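Local coordinates for protein 11R-lipoxygenase (Gersemia fruticosa, PDB 3VF1) that probably adds molecular oxygen to polyunsaturated fatty acids at a non-heme iron centre, as a calcium-dependent lipoxygenase with an N-terminal PLAT domain, at residues M20-L31 with W99-I109; E51-K59 with D71-V80. All coordinates share one frame; numbering follows the deposited sequence.

Contact 1 of 2, residues M20-L31 with W99-I109; sequences MKYKITVETGDL and WYIAKVIIEKI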
loop_
_atom_site.group_PDB
_atom_site.type_symbol
_atom_site.label_atom_id
_atom_site.label_comp_id
_atom_site.label_asym_id
_atom_site.label_seq_id
_atom_site.Cartn_x
_atom_site.Cartn_y
_atom_site.Cartn_z
ATOM N N MET A 20 -28.703 -9.389 -39.532
ATOM C CA MET A 20 -27.991 -8.363 -38.776
ATOM C C MET A 20 -26.482 -8.542 -38.877
ATOM O O MET A 20 -25.944 -9.573 -38.481
ATOM C CB MET A 20 -28.408 -8.408 -37.306
ATOM C CG MET A 20 -27.938 -7.215 -36.498
ATOM S SD MET A 20 -28.556 -5.660 -37.160
ATOM C CE MET A 20 -27.022 -4.864 -37.610
ATOM N N LYS A 21 -25.804 -7.529 -39.410
ATOM C CA LYS A 21 -24.347 -7.545 -39.515
ATOM C C LYS A 21 -23.681 -7.025 -38.241
ATOM O O LYS A 21 -24.109 -6.021 -37.671
ATOM C CB LYS A 21 -23.894 -6.719 -40.725
ATOM C CG LYS A 21 -24.242 -5.237 -40.653
ATOM C CD LYS A 21 -23.084 -4.404 -40.122
ATOM C CE LYS A 21 -23.431 -2.924 -40.108
ATOM N NZ LYS A 21 -22.317 -2.084 -39.590
ATOM N N TYR A 22 -22.636 -7.721 -37.801
ATOM C CA TYR A 22 -21.885 -7.335 -36.610
ATOM C C TYR A 22 -20.393 -7.265 -36.910
ATOM O O TYR A 22 -19.797 -8.250 -37.344
ATOM C CB TYR A 22 -22.109 -8.349 -35.486
ATOM C CG TYR A 22 -23.512 -8.375 -34.925
ATOM C CD1 TYR A 22 -24.228 -7.202 -34.725
ATOM C CD2 TYR A 22 -24.120 -9.578 -34.593
ATOM C CE1 TYR A 22 -25.507 -7.229 -34.210
ATOM C CE2 TYR A 22 -25.399 -9.613 -34.082
ATOM C CZ TYR A 22 -26.088 -8.437 -33.892
ATOM O OH TYR A 22 -27.363 -8.471 -33.378
ATOM N N LYS A 23 -19.794 -6.103 -36.676
ATOM C CA LYS A 23 -18.350 -5.949 -36.816
ATOM C C LYS A 23 -17.683 -5.985 -35.444
ATOM O O LYS A 23 -17.579 -4.964 -34.764
ATOM C CB LYS A 23 -18.010 -4.644 -37.533
ATOM C CG LYS A 23 -16.520 -4.437 -37.748
ATOM C CD LYS A 23 -16.246 -3.216 -38.606
ATOM C CE LYS A 23 -14.762 -3.055 -38.883
ATOM N NZ LYS A 23 -14.488 -1.928 -39.819
ATOM N N ILE A 24 -17.232 -7.171 -35.049
ATOM C CA ILE A 24 -16.649 -7.376 -33.729
ATOM C C ILE A 24 -15.135 -7.202 -33.762
ATOM O O ILE A 24 -14.434 -7.927 -34.465
ATOM C CB ILE A 24 -16.980 -8.780 -33.197
ATOM C CG1 ILE A 24 -18.494 -9.008 -33.218
ATOM C CG2 ILE A 24 -16.424 -8.961 -31.790
ATOM C CD1 ILE A 24 -18.908 -10.426 -32.893
ATOM N N THR A 25 -14.638 -6.240 -32.992
ATOM C CA THR A 25 -13.206 -5.982 -32.900
ATOM C C THR A 25 -12.699 -6.308 -31.501
ATOM O O THR A 25 -13.205 -5.782 -30.510
ATOM C CB THR A 25 -12.875 -4.514 -33.213
ATOM O OG1 THR A 25 -13.422 -4.157 -34.488
ATOM C CG2 THR A 25 -11.368 -4.297 -33.227
ATOM N N VAL A 26 -11.694 -7.174 -31.425
ATOM C CA VAL A 26 -11.139 -7.593 -30.145
ATOM C C VAL A 26 -9.731 -7.046 -29.958
ATOM O O VAL A 26 -8.842 -7.299 -30.771
ATOM C CB VAL A 26 -11.091 -9.127 -30.034
ATOM C CG1 VAL A 26 -10.532 -9.545 -28.680
ATOM C CG2 VAL A 26 -12.476 -9.718 -30.251
ATOM N N GLU A 27 -9.532 -6.293 -28.880
ATOM C CA GLU A 27 -8.208 -5.795 -28.532
ATOM C C GLU A 27 -7.601 -6.652 -27.432
ATOM O O GLU A 27 -8.138 -6.732 -26.327
ATOM C CB GLU A 27 -8.284 -4.339 -28.072
ATOM C CG GLU A 27 -8.838 -3.387 -29.119
ATOM C CD GLU A 27 -8.664 -1.931 -28.730
ATOM O OE1 GLU A 27 -8.094 -1.666 -27.650
ATOM O OE2 GLU A 27 -9.096 -1.051 -29.506
ATOM N N THR A 28 -6.482 -7.297 -27.741
ATOM C CA THR A 28 -5.793 -8.138 -26.769
ATOM C C THR A 28 -5.045 -7.272 -25.763
ATOM O O THR A 28 -4.438 -6.265 -26.126
ATOM C CB THR A 28 -4.795 -9.085 -27.459
ATOM O OG1 THR A 28 -5.474 -9.857 -28.458
ATOM C CG2 THR A 28 -4.150 -10.021 -26.444
ATOM N N GLY A 29 -5.096 -7.664 -24.494
ATOM C CA GLY A 29 -4.408 -6.931 -23.447
ATOM C C GLY A 29 -2.906 -7.123 -23.518
ATOM O O GLY A 29 -2.398 -7.755 -24.445
ATOM N N ASP A 30 -2.194 -6.583 -22.535
ATOM C CA ASP A 30 -0.734 -6.631 -22.538
ATOM C C ASP A 30 -0.192 -7.913 -21.909
ATOM O O ASP A 30 1.005 -8.189 -21.985
ATOM C CB ASP A 30 -0.153 -5.404 -21.827
ATOM C CG ASP A 30 -0.640 -5.270 -20.395
ATOM O OD1 ASP A 30 -1.034 -6.294 -19.797
ATOM O OD2 ASP A 30 -0.625 -4.138 -19.866
ATOM N N LEU A 31 -1.070 -8.696 -21.290
ATOM C CA LEU A 31 -0.668 -9.977 -20.722
ATOM C C LEU A 31 -0.774 -11.070 -21.778
ATOM O O LEU A 31 -1.509 -10.933 -22.755
ATOM C CB LEU A 31 -1.528 -10.330 -19.508
ATOM C CG LEU A 31 -1.517 -9.309 -18.368
ATOM C CD1 LEU A 31 -2.324 -9.825 -17.189
ATOM C CD2 LEU A 31 -0.093 -8.978 -17.945
ATOM N N TRP A 99 -6.975 -16.404 -23.343
ATOM C CA TRP A 99 -6.920 -15.105 -24.000
ATOM C C TRP A 99 -7.183 -13.986 -23.001
ATOM O O TRP A 99 -8.258 -13.916 -22.406
ATOM C CB TRP A 99 -7.956 -15.047 -25.124
ATOM C CG TRP A 99 -7.702 -13.971 -26.137
ATOM C CD1 TRP A 99 -6.753 -12.991 -26.076
ATOM C CD2 TRP A 99 -8.407 -13.772 -27.370
ATOM N NE1 TRP A 99 -6.824 -12.193 -27.194
ATOM C CE2 TRP A 99 -7.831 -12.651 -28.003
ATOM C CE3 TRP A 99 -9.468 -14.431 -27.998
ATOM C CZ2 TRP A 99 -8.281 -12.176 -29.233
ATOM C CZ3 TRP A 99 -9.913 -13.957 -29.219
ATOM C CH2 TRP A 99 -9.321 -12.840 -29.823
ATOM N N TYR A 100 -6.196 -13.116 -22.815
ATOM C CA TYR A 100 -6.373 -11.940 -21.971
ATOM C C TYR A 100 -6.818 -10.768 -22.835
ATOM O O TYR A 100 -6.034 -10.225 -23.616
ATOM C CB TYR A 100 -5.082 -11.593 -21.229
ATOM C CG TYR A 100 -5.224 -10.394 -20.322
ATOM C CD1 TYR A 100 -5.797 -10.515 -19.064
ATOM C CD2 TYR A 100 -4.792 -9.140 -20.728
ATOM C CE1 TYR A 100 -5.934 -9.419 -18.233
ATOM C CE2 TYR A 100 -4.924 -8.038 -19.905
ATOM C CZ TYR A 100 -5.495 -8.184 -18.659
ATOM O OH TYR A 100 -5.630 -7.090 -17.835
ATOM N N ILE A 101 -8.081 -10.384 -22.688
ATOM C CA ILE A 101 -8.687 -9.381 -23.555
ATOM C C ILE A 101 -8.827 -8.033 -22.855
ATOM O O ILE A 101 -9.382 -7.943 -21.759
ATOM C CB ILE A 101 -10.074 -9.843 -24.036
ATOM C CG1 ILE A 101 -9.946 -11.144 -24.832
ATOM C CG2 ILE A 101 -10.734 -8.762 -24.881
ATOM C CD1 ILE A 101 -11.269 -11.772 -25.208
ATOM N N ALA A 102 -8.317 -6.986 -23.497
ATOM C CA ALA A 102 -8.447 -5.631 -22.981
ATOM C C ALA A 102 -9.903 -5.191 -23.057
ATOM O O ALA A 102 -10.535 -4.923 -22.034
ATOM C CB ALA A 102 -7.561 -4.677 -23.765
ATOM N N LYS A 103 -10.432 -5.120 -24.275
ATOM C CA LYS A 103 -11.833 -4.769 -24.481
ATOM C C LYS A 103 -12.329 -5.240 -25.843
ATOM O O LYS A 103 -11.537 -5.560 -26.729
ATOM C CB LYS A 103 -12.032 -3.258 -24.351
ATOM C CG LYS A 103 -11.248 -2.435 -25.357
ATOM C CD LYS A 103 -11.346 -0.949 -25.045
ATOM C CE LYS A 103 -10.493 -0.118 -25.989
ATOM N NZ LYS A 103 -10.520 1.328 -25.635
ATOM N N VAL A 104 -13.649 -5.280 -25.995
ATOM C CA VAL A 104 -14.271 -5.677 -27.251
ATOM C C VAL A 104 -15.130 -4.536 -27.785
ATOM O O VAL A 104 -15.848 -3.881 -27.033
ATOM C CB VAL A 104 -15.148 -6.930 -27.073
ATOM C CG1 VAL A 104 -15.808 -7.311 -28.391
ATOM C CG2 VAL A 104 -14.319 -8.086 -26.533
ATOM N N ILE A 105 -15.047 -4.303 -29.090
ATOM C CA ILE A 105 -15.819 -3.251 -29.737
ATOM C C ILE A 105 -16.694 -3.848 -30.831
ATOM O O ILE A 105 -16.188 -4.410 -31.802
ATOM C CB ILE A 105 -14.903 -2.192 -30.367
ATOM C CG1 ILE A 105 -13.940 -1.632 -29.318
ATOM C CG2 ILE A 105 -15.734 -1.079 -30.994
ATOM C CD1 ILE A 105 -12.877 -0.720 -29.891
ATOM N N ILE A 106 -18.006 -3.721 -30.673
ATOM C CA ILE A 106 -18.946 -4.276 -31.639
ATOM C C ILE A 106 -19.712 -3.167 -32.346
ATOM O O ILE A 106 -20.537 -2.486 -31.737
ATOM C CB ILE A 106 -19.949 -5.221 -30.958
ATOM C CG1 ILE A 106 -19.203 -6.308 -30.180
ATOM C CG2 ILE A 106 -20.878 -5.841 -31.993
ATOM C CD1 ILE A 106 -20.108 -7.240 -29.405
ATOM N N GLU A 107 -19.436 -2.988 -33.633
ATOM C CA GLU A 107 -20.140 -1.992 -34.432
ATOM C C GLU A 107 -21.282 -2.635 -35.211
ATOM O O GLU A 107 -21.111 -3.683 -35.834
ATOM C CB GLU A 107 -19.179 -1.289 -35.393
ATOM C CG GLU A 107 -19.855 -0.256 -36.282
ATOM C CD GLU A 107 -18.865 0.594 -37.054
ATOM O OE1 GLU A 107 -17.648 0.320 -36.968
ATOM O OE2 GLU A 107 -19.302 1.540 -37.743
ATOM N N LYS A 108 -22.448 -1.999 -35.164
ATOM C CA LYS A 108 -23.628 -2.506 -35.851
ATOM C C LYS A 108 -24.523 -1.347 -36.264
ATOM O O LYS A 108 -24.122 -0.186 -36.188
ATOM C CB LYS A 108 -24.400 -3.459 -34.940
ATOM C CG LYS A 108 -25.053 -2.778 -33.747
ATOM C CD LYS A 108 -25.871 -3.760 -32.920
ATOM C CE LYS A 108 -27.172 -4.146 -33.610
ATOM N NZ LYS A 108 -28.140 -3.016 -33.689
ATOM N N ILE A 109 -25.737 -1.666 -36.703
ATOM C CA ILE A 109 -26.703 -0.645 -37.092
ATOM C C ILE A 109 -28.102 -0.993 -36.598
ATOM O O ILE A 109 -28.571 -2.115 -36.774
ATOM C CB ILE A 109 -26.737 -0.446 -38.624
ATOM C CG1 ILE A 109 -26.930 -1.792 -39.328
ATOM C CG2 ILE A 109 -25.462 0.230 -39.098
ATOM C CD1 ILE A 109 -26.850 -1.722 -40.838
#
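Glu27 is matched by two residues of the other strand, Ala102 and Lys103: a classic beta bulge in an otherwise regular antiparallel pairing. Glu27 O takes the amide of Ala102 at 2.8 Å in a bent hydrogen bond (137° at the hydrogen), and a weak bond from Lys103 N. Beyond the bulge the register has slipped by one residue and Gly29 N bonds to Tyr100 O. Where the strands part, the indole NE1 of Trp99 gives a hydrogen bond to Thr28 OG1 at 3.0 Å, the oxygen lying in the indole plane. Thr28 OG1 is anti to its carbonyl carbon (chi1 -55°), leaving CG2 to lean against Tyr100 O. Val26 CG1 meets the benzo part of the same indole, 3.5 Å from Trp99 CZ2. Leu31 lies over one face of the Tyr100 ring, a CH-pi contact with CD1 3.9 Å from the centroid. Paired bonds also join Thr25 to Ile105 and Lys23 to Glu107. Ile24, Val26, Val104 and Ile106 share one face of the sheet and pack inward; Lys23, Thr25, Glu27, Lys103, Ile105 and Glu107 line the other. Glu27 OE1 lies 3.3 Å from Lys103 CE but 4.3 Å from Lys103 NZ, too far for a salt bridge. The chemistry is that of the centre of a PLAT beta-sandwich sheet: backbone bonds set the register, one side is apolar, and charges on the other probably attract only loosely.

Contact 2 of 2, residues E51-K59 with D71-V80; sequences ETSAFSLDK and DTYDQSGVDV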
loop_
_atom_site.group_PDB
_atom_site.type_symbol
_atom_site.label_atom_id
_atom_site.label_comp_id
_atom_site.label_asym_id
_atom_site.label_seq_id
_atom_site.Cartn_x
_atom_site.Cartn_y
_atom_site.Cartn_z
ATOM N N GLU A 51 -30.935 -12.429 -27.692
ATOM C CA GLU A 51 -29.548 -12.873 -27.809
ATOM C C GLU A 51 -29.310 -13.647 -29.105
ATOM O O GLU A 51 -30.227 -14.263 -29.650
ATOM C CB GLU A 51 -29.147 -13.725 -26.601
ATOM C CG GLU A 51 -29.966 -14.996 -26.424
ATOM C CD GLU A 51 -29.541 -15.794 -25.207
ATOM O OE1 GLU A 51 -30.164 -16.842 -24.931
ATOM O OE2 GLU A 51 -28.582 -15.373 -24.524
ATOM N N THR A 52 -28.072 -13.608 -29.587
ATOM C CA THR A 52 -27.710 -14.242 -30.850
ATOM C C THR A 52 -27.148 -15.638 -30.607
ATOM O O THR A 52 -27.339 -16.216 -29.537
ATOM C CB THR A 52 -26.645 -13.422 -31.603
ATOM O OG1 THR A 52 -25.345 -13.723 -31.079
ATOM C CG2 THR A 52 -26.915 -11.934 -31.467
ATOM N N SER A 53 -26.456 -16.175 -31.608
ATOM C CA SER A 53 -25.817 -17.480 -31.485
ATOM C C SER A 53 -24.308 -17.319 -31.333
ATOM O O SER A 53 -23.728 -16.336 -31.796
ATOM C CB SER A 53 -26.136 -18.350 -32.702
ATOM O OG SER A 53 -25.614 -19.659 -32.542
ATOM N N ALA A 54 -23.681 -18.294 -30.685
ATOM C CA ALA A 54 -22.258 -18.230 -30.380
ATOM C C ALA A 54 -21.396 -18.183 -31.639
ATOM O O ALA A 54 -21.138 -19.213 -32.263
ATOM C CB ALA A 54 -21.860 -19.420 -29.519
ATOM N N PHE A 55 -20.950 -16.985 -32.006
ATOM C CA PHE A 55 -19.989 -16.832 -33.092
ATOM C C PHE A 55 -18.683 -17.507 -32.695
ATOM O O PHE A 55 -18.495 -17.865 -31.533
ATOM C CB PHE A 55 -19.734 -15.354 -33.389
ATOM C CG PHE A 55 -20.938 -14.622 -33.906
ATOM C CD1 PHE A 55 -21.354 -14.786 -35.214
ATOM C CD2 PHE A 55 -21.649 -13.762 -33.086
ATOM C CE1 PHE A 55 -22.460 -14.114 -35.694
ATOM C CE2 PHE A 55 -22.755 -13.085 -33.562
ATOM C CZ PHE A 55 -23.160 -13.261 -34.867
ATOM N N SER A 56 -17.785 -17.682 -33.658
ATOM C CA SER A 56 -16.492 -18.304 -33.386
ATOM C C SER A 56 -15.343 -17.374 -33.756
ATOM O O SER A 56 -15.063 -17.147 -34.933
ATOM C CB SER A 56 -16.366 -19.627 -34.144
ATOM O OG SER A 56 -17.171 -20.630 -33.546
ATOM N N LEU A 57 -14.686 -16.835 -32.734
ATOM C CA LEU A 57 -13.547 -15.949 -32.928
ATOM C C LEU A 57 -12.250 -16.747 -32.920
ATOM O O LEU A 57 -11.861 -17.303 -31.894
ATOM C CB LEU A 57 -13.512 -14.891 -31.826
ATOM C CG LEU A 57 -14.789 -14.064 -31.676
ATOM C CD1 LEU A 57 -14.669 -13.103 -30.506
ATOM C CD2 LEU A 57 -15.097 -13.312 -32.962
ATOM N N ASP A 58 -11.585 -16.799 -34.069
ATOM C CA ASP A 58 -10.335 -17.535 -34.194
ATOM C C ASP A 58 -9.146 -16.640 -33.867
ATOM O O ASP A 58 -8.916 -15.630 -34.533
ATOM C CB ASP A 58 -10.186 -18.101 -35.607
ATOM C CG ASP A 58 -11.280 -19.089 -35.958
ATOM O OD1 ASP A 58 -11.802 -19.752 -35.036
ATOM O OD2 ASP A 58 -11.618 -19.202 -37.155
ATOM N N LYS A 59 -8.396 -17.015 -32.837
ATOM C CA LYS A 59 -7.208 -16.272 -32.440
ATOM C C LYS A 59 -6.025 -17.220 -32.293
ATOM O O LYS A 59 -6.087 -18.191 -31.537
ATOM C CB LYS A 59 -7.455 -15.533 -31.124
ATOM C CG LYS A 59 -6.248 -14.761 -30.607
ATOM C CD LYS A 59 -5.781 -13.710 -31.603
ATOM C CE LYS A 59 -4.622 -12.899 -31.044
ATOM N NZ LYS A 59 -4.082 -11.925 -32.033
ATOM N N ASP A 71 -7.833 -7.725 -33.589
ATOM C CA ASP A 71 -8.420 -8.662 -34.536
ATOM C C ASP A 71 -9.859 -8.251 -34.817
ATOM O O ASP A 71 -10.679 -8.169 -33.903
ATOM C CB ASP A 71 -8.385 -10.087 -33.985
ATOM C CG ASP A 71 -6.976 -10.583 -33.739
ATOM O OD1 ASP A 71 -6.322 -11.025 -34.708
ATOM O OD2 ASP A 71 -6.522 -10.537 -32.576
ATOM N N THR A 72 -10.162 -7.990 -36.085
ATOM C CA THR A 72 -11.500 -7.562 -36.476
ATOM C C THR A 72 -12.246 -8.697 -37.169
ATOM O O THR A 72 -11.681 -9.409 -37.998
ATOM C CB THR A 72 -11.445 -6.335 -37.403
ATOM O OG1 THR A 72 -10.901 -5.218 -36.688
ATOM C CG2 THR A 72 -12.834 -5.977 -37.910
ATOM N N TYR A 73 -13.519 -8.856 -36.821
ATOM C CA TYR A 73 -14.339 -9.930 -37.365
ATOM C C TYR A 73 -15.660 -9.390 -37.900
ATOM O O TYR A 73 -16.352 -8.635 -37.218
ATOM C CB TYR A 73 -14.629 -10.975 -36.284
ATOM C CG TYR A 73 -13.397 -11.557 -35.629
ATOM C CD1 TYR A 73 -12.728 -10.866 -34.627
ATOM C CD2 TYR A 73 -12.909 -12.803 -36.002
ATOM C CE1 TYR A 73 -11.604 -11.395 -34.020
ATOM C CE2 TYR A 73 -11.786 -13.342 -35.401
ATOM C CZ TYR A 73 -11.138 -12.633 -34.411
ATOM O OH TYR A 73 -10.020 -13.162 -33.807
ATOM N N ASP A 74 -16.004 -9.778 -39.125
ATOM C CA ASP A 74 -17.312 -9.469 -39.689
ATOM C C ASP A 74 -18.236 -10.657 -39.458
ATOM O O ASP A 74 -17.839 -11.804 -39.663
ATOM C CB ASP A 74 -17.198 -9.169 -41.184
ATOM C CG ASP A 74 -16.427 -7.892 -41.466
ATOM O OD1 ASP A 74 -16.563 -6.930 -40.682
ATOM O OD2 ASP A 74 -15.688 -7.850 -42.472
ATOM N N GLN A 75 -19.464 -10.386 -39.027
ATOM C CA GLN A 75 -20.387 -11.458 -38.667
ATOM C C GLN A 75 -21.831 -11.145 -39.041
ATOM O O GLN A 75 -22.157 -10.030 -39.449
ATOM C CB GLN A 75 -20.300 -11.739 -37.164
ATOM C CG GLN A 75 -18.932 -12.200 -36.687
ATOM C CD GLN A 75 -18.560 -13.573 -37.212
ATOM O OE1 GLN A 75 -19.197 -14.096 -38.125
ATOM N NE2 GLN A 75 -17.525 -14.168 -36.629
ATOM N N SER A 76 -22.693 -12.149 -38.897
ATOM C CA SER A 76 -24.113 -11.999 -39.187
ATOM C C SER A 76 -24.942 -12.952 -38.329
ATOM O O SER A 76 -24.591 -14.121 -38.175
ATOM C CB SER A 76 -24.384 -12.267 -40.668
ATOM O OG SER A 76 -25.771 -12.188 -40.953
ATOM N N GLY A 77 -26.044 -12.452 -37.778
ATOM C CA GLY A 77 -26.899 -13.262 -36.928
ATOM C C GLY A 77 -28.183 -12.559 -36.529
ATOM O O GLY A 77 -28.506 -11.491 -37.047
ATOM N N VAL A 78 -28.917 -13.168 -35.603
ATOM C CA VAL A 78 -30.175 -12.609 -35.120
ATOM C C VAL A 78 -29.966 -11.219 -34.532
ATOM O O VAL A 78 -29.098 -11.021 -33.684
ATOM C CB VAL A 78 -30.808 -13.517 -34.044
ATOM C CG1 VAL A 78 -31.969 -12.810 -33.354
ATOM C CG2 VAL A 78 -31.265 -14.832 -34.659
ATOM N N ASP A 79 -30.762 -10.256 -34.986
ATOM C CA ASP A 79 -30.671 -8.893 -34.476
ATOM C C ASP A 79 -31.102 -8.835 -33.015
ATOM O O ASP A 79 -32.045 -9.514 -32.609
ATOM C CB ASP A 79 -31.533 -7.948 -35.312
ATOM C CG ASP A 79 -31.362 -6.493 -34.914
ATOM O OD1 ASP A 79 -31.205 -6.215 -33.708
ATOM O OD2 ASP A 79 -31.380 -5.625 -35.810
ATOM N N VAL A 80 -30.404 -8.017 -32.233
ATOM C CA VAL A 80 -30.679 -7.899 -30.804
ATOM C C VAL A 80 -31.021 -6.468 -30.386
ATOM O O VAL A 80 -31.529 -6.242 -29.288
ATOM C CB VAL A 80 -29.475 -8.381 -29.973
ATOM C CG1 VAL A 80 -29.098 -9.806 -30.364
ATOM C CG2 VAL A 80 -28.291 -7.443 -30.152
#
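Leu57 and Tyr73 meet methyl to ring: Leu57 CD2 sits over one face of the phenol, 3.7 Å from the centroid and a little off centre toward Tyr73 CG. The same tyrosine reaches past the leucine to give its hydroxyl to the backbone, Tyr73 OH to Asp58 O at 2.8 Å. That donor stands well above the plane of the Asp58 carbonyl, 59° out of it; relative to the ring, the same oxygen lies at the edge. Phe55 and Gln75 run antiparallel alongside one another, the amide tilted from the phenyl plane by 30°. Gln75 CB lies over the phenyl face, 4.0 Å from the centroid, and the bend at chi2 (-68°) carries the amide back along the ring beside Phe55 CD1. Ser76 O approaches the edge of that ring, 3.3 Å from Phe55 CE1. Lys59 comes in roughly perpendicular to Asp71, and its NZ makes a salt bridge with the syn lone pair of Asp71 OD2 at 2.9 Å. Asp58, whose carbonyl receives the tyrosine, is a predicted ligand of a second calcium ion. The contact closes one margin of the PLAT sandwich: strand 55-57 borders strand 40-46 in one sheet, strand 70-77 borders strand 20-28 in the other, and side chains bridge the gap between these outermost strands.

In the fold
Contact 2 is nested in the chain loop that contact 1 closes, and their centres are about 10 Å apart. Strand 20-28 serves both: paired with 100-109 in contact 1, it also borders strand 70-77, with probable backbone hydrogen bonds from Tyr73 N to Ile24 O at 2.7 Å and from Val26 N to Asp71 O at 2.9 Å. Tyr22 OH extends the link by bonding to Val78 O. Both contacts belong to the PLAT domain, away from the iron held by His392, His397, His575, Asn579 and Ile698. Closer at hand are predicted calcium ligands: Asp98, its side chain about 6 Å from that of Trp99, and Asp58 within contact 2.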